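Local coordinates for capsular polysaccharide export system protein KpsC (Thermosulfurimonas dismutans, PDB 6MGD) that transfers Kdo in beta-2,7 linkage, probably from a CMP-activated donor, in building the glycolipid anchor of bacterial capsules, at residues R45-G50 and E65-E70; Y5-S10 and S51-E56; K18-T23 and M299-I304. All blocks are in the same frame, centred on the assembly; numbering follows the deposited sequence.

Interaction 1. Residues R45-G50 and E65-E70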
# COMPACT_ATOMS: atom_id res chain seq x y z
N ARG A 45 -3.75 -1.73 -24.74
CA ARG A 45 -3.62 -1.91 -23.30
C ARG A 45 -2.31 -1.25 -22.87
O ARG A 45 -1.23 -1.72 -23.25
CB ARG A 45 -3.64 -3.39 -22.92
CG ARG A 45 -4.98 -4.08 -23.10
CD ARG A 45 -4.85 -5.57 -22.82
NE ARG A 45 -6.13 -6.19 -22.51
CZ ARG A 45 -6.90 -6.80 -23.40
NH1 ARG A 45 -8.05 -7.34 -23.02
NH2 ARG A 45 -6.53 -6.88 -24.67
N LEU A 46 -2.41 -0.18 -22.10
CA LEU A 46 -1.25 0.58 -21.66
C LEU A 46 -0.93 0.24 -20.20
O LEU A 46 -1.83 0.24 -19.35
CB LEU A 46 -1.48 2.08 -21.81
CG LEU A 46 -0.26 2.98 -21.59
CD1 LEU A 46 0.80 2.68 -22.64
CD2 LEU A 46 -0.66 4.45 -21.62
N LEU A 47 0.34 -0.04 -19.93
CA LEU A 47 0.82 -0.25 -18.57
C LEU A 47 1.49 1.03 -18.09
O LEU A 47 2.51 1.45 -18.65
CB LEU A 47 1.79 -1.43 -18.51
CG LEU A 47 1.19 -2.80 -18.82
CD1 LEU A 47 2.25 -3.90 -18.78
CD2 LEU A 47 0.06 -3.11 -17.86
N VAL A 48 0.92 1.64 -17.06
CA VAL A 48 1.46 2.86 -16.48
C VAL A 48 1.79 2.59 -15.02
O VAL A 48 1.20 1.70 -14.39
CB VAL A 48 0.49 4.06 -16.63
CG1 VAL A 48 -0.59 4.02 -15.56
CG2 VAL A 48 1.24 5.38 -16.58
N TRP A 49 2.75 3.34 -14.49
CA TRP A 49 3.24 3.13 -13.14
C TRP A 49 2.67 4.19 -12.20
O TRP A 49 2.92 5.39 -12.38
CB TRP A 49 4.77 3.17 -13.09
CG TRP A 49 5.30 2.87 -11.73
CD1 TRP A 49 5.66 3.77 -10.78
CD2 TRP A 49 5.51 1.57 -11.16
NE1 TRP A 49 6.09 3.12 -9.65
CE2 TRP A 49 6.01 1.77 -9.86
CE3 TRP A 49 5.33 0.27 -11.63
CZ2 TRP A 49 6.33 0.71 -9.02
CZ3 TRP A 49 5.65 -0.78 -10.79
CH2 TRP A 49 6.14 -0.56 -9.50
N GLY A 50 1.90 3.74 -11.21
CA GLY A 50 1.43 4.65 -10.18
C GLY A 50 0.57 5.75 -10.74
O GLY A 50 -0.33 5.52 -11.56
N GLU A 65 -7.00 1.32 -22.77
CA GLU A 65 -7.22 0.65 -21.49
C GLU A 65 -5.98 0.80 -20.63
O GLU A 65 -4.90 0.32 -21.00
CB GLU A 65 -7.56 -0.82 -21.71
CG GLU A 65 -7.95 -1.56 -20.44
CD GLU A 65 -8.35 -3.00 -20.70
OE1 GLU A 65 -8.16 -3.47 -21.85
OE2 GLU A 65 -8.86 -3.66 -19.77
N VAL A 66 -6.12 1.47 -19.49
CA VAL A 66 -4.99 1.82 -18.64
C VAL A 66 -4.95 0.88 -17.45
O VAL A 66 -5.96 0.70 -16.74
CB VAL A 66 -5.08 3.29 -18.17
CG1 VAL A 66 -3.99 3.58 -17.15
CG2 VAL A 66 -4.97 4.23 -19.37
N TYR A 67 -3.80 0.26 -17.23
CA TYR A 67 -3.50 -0.48 -16.01
C TYR A 67 -2.48 0.31 -15.21
O TYR A 67 -1.41 0.64 -15.73
CB TYR A 67 -2.98 -1.88 -16.33
CG TYR A 67 -4.01 -2.82 -16.89
CD1 TYR A 67 -4.37 -2.79 -18.23
CD2 TYR A 67 -4.63 -3.76 -16.08
CE1 TYR A 67 -5.31 -3.65 -18.75
CE2 TYR A 67 -5.58 -4.64 -16.58
CZ TYR A 67 -5.91 -4.58 -17.92
OH TYR A 67 -6.85 -5.44 -18.42
N ARG A 68 -2.80 0.61 -13.96
CA ARG A 68 -1.90 1.33 -13.08
C ARG A 68 -1.18 0.33 -12.19
O ARG A 68 -1.81 -0.37 -11.38
CB ARG A 68 -2.66 2.37 -12.26
CG ARG A 68 -3.18 3.52 -13.11
CD ARG A 68 -4.07 4.48 -12.34
NE ARG A 68 -4.35 5.69 -13.13
CZ ARG A 68 -5.31 5.78 -14.04
NH1 ARG A 68 -5.48 6.92 -14.70
NH2 ARG A 68 -6.10 4.75 -14.29
N LEU A 69 0.14 0.24 -12.34
CA LEU A 69 0.96 -0.75 -11.65
C LEU A 69 1.59 -0.15 -10.40
O LEU A 69 1.76 1.06 -10.26
CB LEU A 69 2.05 -1.29 -12.58
CG LEU A 69 1.59 -1.92 -13.89
CD1 LEU A 69 2.77 -2.47 -14.67
CD2 LEU A 69 0.56 -3.01 -13.64
N GLU A 70 1.95 -1.04 -9.47
CA GLU A 70 2.60 -0.68 -8.22
C GLU A 70 3.11 -1.96 -7.58
O GLU A 70 2.62 -3.06 -7.87
CB GLU A 70 1.65 0.07 -7.29
CG GLU A 70 2.31 0.74 -6.09
CD GLU A 70 3.55 1.53 -6.46
OE1 GLU A 70 4.66 0.98 -6.33
OE2 GLU A 70 3.41 2.69 -6.87
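L69, W49 and Y67 bury more surface than any other residues where strands 45-49 and 65-70 meet; the strands run parallel in register and show how one strand can be gripped by both its backbone and its side chains. The backbone of L69 is held twice: its N donates to V48 O (2.7 Å), and its O accepts from G50 N (2.8 Å), where the first strand has already turned into loop. From this fixed position the CB of L69 rests against CE3 of W49 at 3.8 Å, the two side chains crossing at about a right angle, while CD1 reaches back to CB of L47. With CG anti to the backbone N (chi1 -176°), the indole of W49 extends over the second strand: one face lies across L69 O and E70 CA, and E70 CA lies 4.0 Å from the centroid of the W49 six-membered ring in a CH-pi contact. E70 OE1 comes within 3.2 Å of W49 CZ2, its carboxylate plane turned steeply to the ring. K13 makes a cation-pi contact with the same indole. Replacing W49 by an alanine would probably uncover E70 CA and L69 O, take CE3 from L69 CB, and deprive K13 of its pi partner. Y67 N donates to L46 O (2.9 Å), and on the face that carries W49 the CB of Y67 rests against CD2 of L47 at 3.6 Å; F4 meets the Y67 ring edge-to-face. At the other end of the contact, R45 and E65 lie side by side, NE 3.5 Å from OE1, but the oxygen stands well out of the guanidinium plane, so the attraction is one of charge alone. The chemistry thus divides the work: five backbone bonds set the register of this beta-alpha-beta unit, while apolar groups pack along the face of W49 and L69, with the R45-E65 pair at its far end.

Interaction 2. Residues Y5-S10 and S51-E56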
# COMPACT_ATOMS: atom_id res chain seq x y z
N TYR A 5 1.21 -2.78 -23.63
CA TYR A 5 2.25 -1.80 -23.87
C TYR A 5 2.57 -1.08 -22.57
O TYR A 5 1.70 -0.91 -21.71
CB TYR A 5 1.83 -0.78 -24.94
CG TYR A 5 1.65 -1.39 -26.31
CD1 TYR A 5 2.72 -1.47 -27.20
CD2 TYR A 5 0.42 -1.89 -26.72
CE1 TYR A 5 2.57 -2.02 -28.45
CE2 TYR A 5 0.26 -2.45 -27.97
CZ TYR A 5 1.34 -2.51 -28.84
OH TYR A 5 1.19 -3.07 -30.09
N THR A 6 3.82 -0.66 -22.43
CA THR A 6 4.28 0.06 -21.26
C THR A 6 4.44 1.54 -21.58
O THR A 6 4.73 1.93 -22.71
CB THR A 6 5.60 -0.51 -20.73
OG1 THR A 6 6.58 -0.47 -21.77
CG2 THR A 6 5.41 -1.94 -20.25
N TYR A 7 4.25 2.37 -20.55
CA TYR A 7 4.32 3.83 -20.69
C TYR A 7 5.47 4.35 -19.86
O TYR A 7 5.38 4.40 -18.62
CB TYR A 7 2.99 4.47 -20.27
CG TYR A 7 2.92 5.96 -20.53
CD1 TYR A 7 3.06 6.87 -19.50
CD2 TYR A 7 2.70 6.44 -21.82
CE1 TYR A 7 2.99 8.23 -19.74
CE2 TYR A 7 2.63 7.80 -22.07
CZ TYR A 7 2.78 8.69 -21.02
OH TYR A 7 2.70 10.04 -21.26
N LYS A 8 6.56 4.74 -20.53
CA LYS A 8 7.70 5.40 -19.90
C LYS A 8 8.30 4.56 -18.78
O LYS A 8 8.55 5.03 -17.67
CB LYS A 8 7.30 6.79 -19.39
CG LYS A 8 6.87 7.75 -20.48
CD LYS A 8 6.40 9.08 -19.90
CE LYS A 8 5.98 10.04 -21.00
NZ LYS A 8 5.37 11.28 -20.45
N PHE A 9 8.52 3.28 -19.08
CA PHE A 9 9.19 2.37 -18.16
C PHE A 9 10.68 2.31 -18.48
O PHE A 9 11.10 2.41 -19.64
CB PHE A 9 8.61 0.95 -18.25
CG PHE A 9 7.32 0.77 -17.50
CD1 PHE A 9 6.59 1.86 -17.05
CD2 PHE A 9 6.84 -0.50 -17.23
CE1 PHE A 9 5.41 1.69 -16.36
CE2 PHE A 9 5.66 -0.69 -16.54
CZ PHE A 9 4.94 0.41 -16.10
N SER A 10 11.49 2.15 -17.44
CA SER A 10 12.90 1.87 -17.64
C SER A 10 13.08 0.43 -18.12
O SER A 10 12.24 -0.44 -17.90
CB SER A 10 13.70 2.11 -16.36
OG SER A 10 13.28 1.23 -15.33
N SER A 51 0.85 6.98 -10.31
CA SER A 51 0.09 8.16 -10.72
C SER A 51 0.81 8.95 -11.80
O SER A 51 0.79 10.18 -11.80
CB SER A 51 -0.20 9.04 -9.51
OG SER A 51 -0.90 8.32 -8.52
N THR A 52 1.45 8.25 -12.75
CA THR A 52 2.22 8.94 -13.78
C THR A 52 1.32 9.81 -14.66
O THR A 52 1.68 10.95 -14.98
CB THR A 52 2.98 7.92 -14.63
OG1 THR A 52 3.91 7.21 -13.79
CG2 THR A 52 3.75 8.61 -15.74
N LEU A 53 0.15 9.29 -15.04
CA LEU A 53 -0.74 10.06 -15.89
C LEU A 53 -1.32 11.26 -15.14
O LEU A 53 -1.47 12.34 -15.72
CB LEU A 53 -1.86 9.17 -16.42
CG LEU A 53 -1.39 7.94 -17.20
CD1 LEU A 53 -2.57 7.05 -17.58
CD2 LEU A 53 -0.62 8.37 -18.44
N GLU A 54 -1.65 11.09 -13.86
CA GLU A 54 -2.21 12.19 -13.08
C GLU A 54 -1.17 13.28 -12.84
O GLU A 54 -1.50 14.47 -12.83
CB GLU A 54 -2.77 11.68 -11.76
CG GLU A 54 -4.06 10.88 -11.88
CD GLU A 54 -3.85 9.48 -12.41
OE1 GLU A 54 -2.72 8.96 -12.28
OE2 GLU A 54 -4.80 8.90 -12.96
N ASN A 55 0.09 12.89 -12.64
CA ASN A 55 1.15 13.88 -12.45
C ASN A 55 1.39 14.69 -13.71
O ASN A 55 1.80 15.85 -13.63
CB ASN A 55 2.44 13.20 -12.00
CG ASN A 55 2.29 12.50 -10.66
OD1 ASN A 55 1.47 12.90 -9.83
ND2 ASN A 55 3.09 11.47 -10.44
N GLU A 56 1.15 14.10 -14.88
CA GLU A 56 1.27 14.81 -16.15
C GLU A 56 -0.06 15.40 -16.61
O GLU A 56 -0.09 16.08 -17.64
CB GLU A 56 1.82 13.87 -17.23
CG GLU A 56 3.12 13.19 -16.86
CD GLU A 56 3.62 12.27 -17.95
OE1 GLU A 56 4.85 12.24 -18.19
OE2 GLU A 56 2.79 11.59 -18.58
O HOH W 1 4.29 4.68 -16.07
O HOH W 2 6.31 5.79 -15.55
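A small, partly polar contact, built on Y7, K8 and E56, joins the end of strand 4-7 to helix 52-56, which lies over the face of the sheet carrying V48 and V66. Its outer part is ionic: the extended chains of K8 and E56 meet from opposite directions, and NZ donates to OE1 on the syn side, 17° out of the carboxylate plane. The modelled separation of NZ and OE1, 2.5 Å, is very short and should not be taken literally. The same NZ donates to Y7 OH (3.1 Å), so the ammonium group ties the phenol to the carboxylate. Farther in, the contact turns apolar. Y7 has its CG anti to the backbone N (chi1 -173°), which directs the ring at the helix; CE1 lies 3.8 Å from CD2 of L53, and CG2 of T52 approaches the ring edge. A water molecule links the two segments: it donates to K8 O (3.2 Å) and to T52 OG1, whose stronger partner is W49 O in the preceding strand. Y7 also touches V34 of helix 31-41, so its side chain reaches between two helices that cover the sheet. Parallel strands joined through such helices are consistent with the Rossmann-like domains of the GT-B fold, the clan of this family.

Interaction 3. Residues K18-T23 and M299-I304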
# COMPACT_ATOMS: atom_id res chain seq x y z
N LYS A 18 7.61 -7.88 -17.40
CA LYS A 18 7.41 -8.99 -18.32
C LYS A 18 7.26 -10.32 -17.59
O LYS A 18 6.70 -11.26 -18.15
CB LYS A 18 8.56 -9.05 -19.32
CG LYS A 18 8.22 -9.79 -20.60
CD LYS A 18 9.23 -9.49 -21.69
CE LYS A 18 9.32 -7.99 -21.96
NZ LYS A 18 10.29 -7.67 -23.05
N ARG A 19 7.75 -10.42 -16.35
CA ARG A 19 7.50 -11.61 -15.55
C ARG A 19 6.01 -11.79 -15.29
O ARG A 19 5.50 -12.92 -15.30
CB ARG A 19 8.26 -11.53 -14.23
CG ARG A 19 9.77 -11.42 -14.38
CD ARG A 19 10.44 -11.14 -13.04
NE ARG A 19 9.94 -12.02 -11.99
CZ ARG A 19 10.35 -13.27 -11.79
NH1 ARG A 19 9.83 -13.99 -10.81
NH2 ARG A 19 11.26 -13.81 -12.59
N PHE A 20 5.30 -10.69 -15.06
CA PHE A 20 3.86 -10.73 -14.80
C PHE A 20 3.04 -10.59 -16.07
O PHE A 20 1.94 -11.15 -16.16
CB PHE A 20 3.48 -9.64 -13.80
CG PHE A 20 4.20 -9.74 -12.49
CD1 PHE A 20 5.47 -9.23 -12.34
CD2 PHE A 20 3.60 -10.36 -11.41
CE1 PHE A 20 6.14 -9.33 -11.13
CE2 PHE A 20 4.26 -10.47 -10.20
CZ PHE A 20 5.53 -9.95 -10.06
N PHE A 21 3.54 -9.84 -17.06
CA PHE A 21 2.89 -9.68 -18.36
C PHE A 21 3.86 -10.17 -19.43
O PHE A 21 4.65 -9.38 -19.97
CB PHE A 21 2.48 -8.23 -18.60
CG PHE A 21 1.54 -7.69 -17.56
CD1 PHE A 21 0.17 -7.83 -17.70
CD2 PHE A 21 2.03 -7.02 -16.45
CE1 PHE A 21 -0.69 -7.33 -16.75
CE2 PHE A 21 1.17 -6.51 -15.50
CZ PHE A 21 -0.19 -6.67 -15.65
N PRO A 22 3.84 -11.46 -19.76
CA PRO A 22 4.77 -11.98 -20.78
C PRO A 22 4.49 -11.48 -22.18
O PRO A 22 5.33 -11.69 -23.07
CB PRO A 22 4.59 -13.50 -20.68
CG PRO A 22 3.20 -13.67 -20.18
CD PRO A 22 2.95 -12.52 -19.24
N THR A 23 3.35 -10.83 -22.42
CA THR A 23 2.97 -10.34 -23.74
C THR A 23 3.28 -8.86 -23.92
O THR A 23 2.72 -8.23 -24.82
CB THR A 23 1.49 -10.61 -24.00
OG1 THR A 23 0.70 -9.87 -23.07
CG2 THR A 23 1.18 -12.10 -23.85
N MET A 299 -0.94 -9.66 -7.92
CA MET A 299 -0.40 -10.85 -8.55
C MET A 299 0.81 -11.36 -7.77
O MET A 299 1.45 -10.62 -7.02
CB MET A 299 -0.01 -10.57 -10.00
CG MET A 299 -1.18 -10.20 -10.90
SD MET A 299 -0.68 -9.74 -12.58
CE MET A 299 0.30 -8.28 -12.25
N TYR A 300 1.11 -12.64 -7.96
CA TYR A 300 2.27 -13.26 -7.33
C TYR A 300 2.93 -14.20 -8.34
O TYR A 300 2.26 -15.08 -8.89
CB TYR A 300 1.89 -14.04 -6.06
CG TYR A 300 1.28 -13.19 -4.96
CD1 TYR A 300 -0.10 -13.08 -4.84
CD2 TYR A 300 2.08 -12.52 -4.05
CE1 TYR A 300 -0.67 -12.31 -3.83
CE2 TYR A 300 1.52 -11.75 -3.04
CZ TYR A 300 0.15 -11.65 -2.93
OH TYR A 300 -0.41 -10.89 -1.93
N VAL A 301 4.22 -14.00 -8.57
CA VAL A 301 5.01 -14.85 -9.46
C VAL A 301 6.20 -15.39 -8.69
O VAL A 301 6.91 -14.63 -8.02
CB VAL A 301 5.47 -14.08 -10.72
CG1 VAL A 301 6.55 -14.86 -11.46
CG2 VAL A 301 4.29 -13.80 -11.63
N SER A 302 6.42 -16.70 -8.79
CA SER A 302 7.51 -17.34 -8.07
C SER A 302 8.86 -16.80 -8.50
O SER A 302 9.11 -16.59 -9.69
CB SER A 302 7.46 -18.86 -8.29
OG SER A 302 8.62 -19.48 -7.78
N LEU A 303 9.74 -16.58 -7.53
CA LEU A 303 11.10 -16.13 -7.83
C LEU A 303 11.96 -17.25 -8.40
O LEU A 303 12.97 -16.96 -9.05
CB LEU A 303 11.77 -15.56 -6.58
CG LEU A 303 11.09 -14.39 -5.86
CD1 LEU A 303 11.84 -14.07 -4.58
CD2 LEU A 303 11.03 -13.17 -6.76
N ILE A 304 11.58 -18.51 -8.19
CA ILE A 304 12.43 -19.63 -8.55
C ILE A 304 12.16 -20.07 -9.99
O ILE A 304 13.07 -20.14 -10.81
CB ILE A 304 12.24 -20.81 -7.57
CG1 ILE A 304 12.72 -20.42 -6.17
CG2 ILE A 304 12.99 -22.04 -8.07
CD1 ILE A 304 12.75 -21.57 -5.20
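F20 and V301 form the tight part of this contact, R19 and S302 its loose margin. CG2 of V301 presses on the F20 ring at CD2, 3.5 Å away, the side chains crossing obliquely, and CB of M299 also comes up to CD2. The M299 chain is extended as far as its sulfur and then bends (chi3 -63°), which carries CE into the corner between the two phenylalanines: it lies 3.8 Å from F20 CB and 3.8 Å from F21 CZ. SD itself stands 5.0 Å from the centroid of the F21 ring, an oblique Met-aromatic contact. The principle is that of a helix end packing on the face of a sheet near its outermost strand: helix 11-20 runs out against 298-300, which pairs antiparallel with 88-92, and F20 and M299 both also touch L89 of that neighbour. Toward the margin the packing thins. R19, bent at chi3 (46°), brings NH1 past CG1 of V301 to S302 O at 2.9 Å, a weak bond because the N-H is poorly aimed. Beyond it S302 OG accepts from I304 N (3.1 Å) in an ST turn and is also bonded to E317, while L303 also touches L318 and L321 of helix 311-322.

Read from the N terminus, the chain lays down strand 4-7, then the end of helix 11-20, before reaching strand 44-49. Interaction 2 closes the first loop when helix 52-56 returns to residues 5-10; interaction 1 closes a shorter one, from 45-50 to 65-70, around that same helix, so the two cross. Interaction 3 closes last, after some 275 intervening residues, when 299-304 meets 18-23; its loop encloses interaction 1 and crosses interaction 2. Interactions 1 and 2 meet through neighbouring strands of the mixed sheet, with F9 packing on W49. Interactions 1 and 3 touch where F21 meets L47 and L69, whereas interactions 2 and 3 remain about 6 Å apart at their nearest atoms.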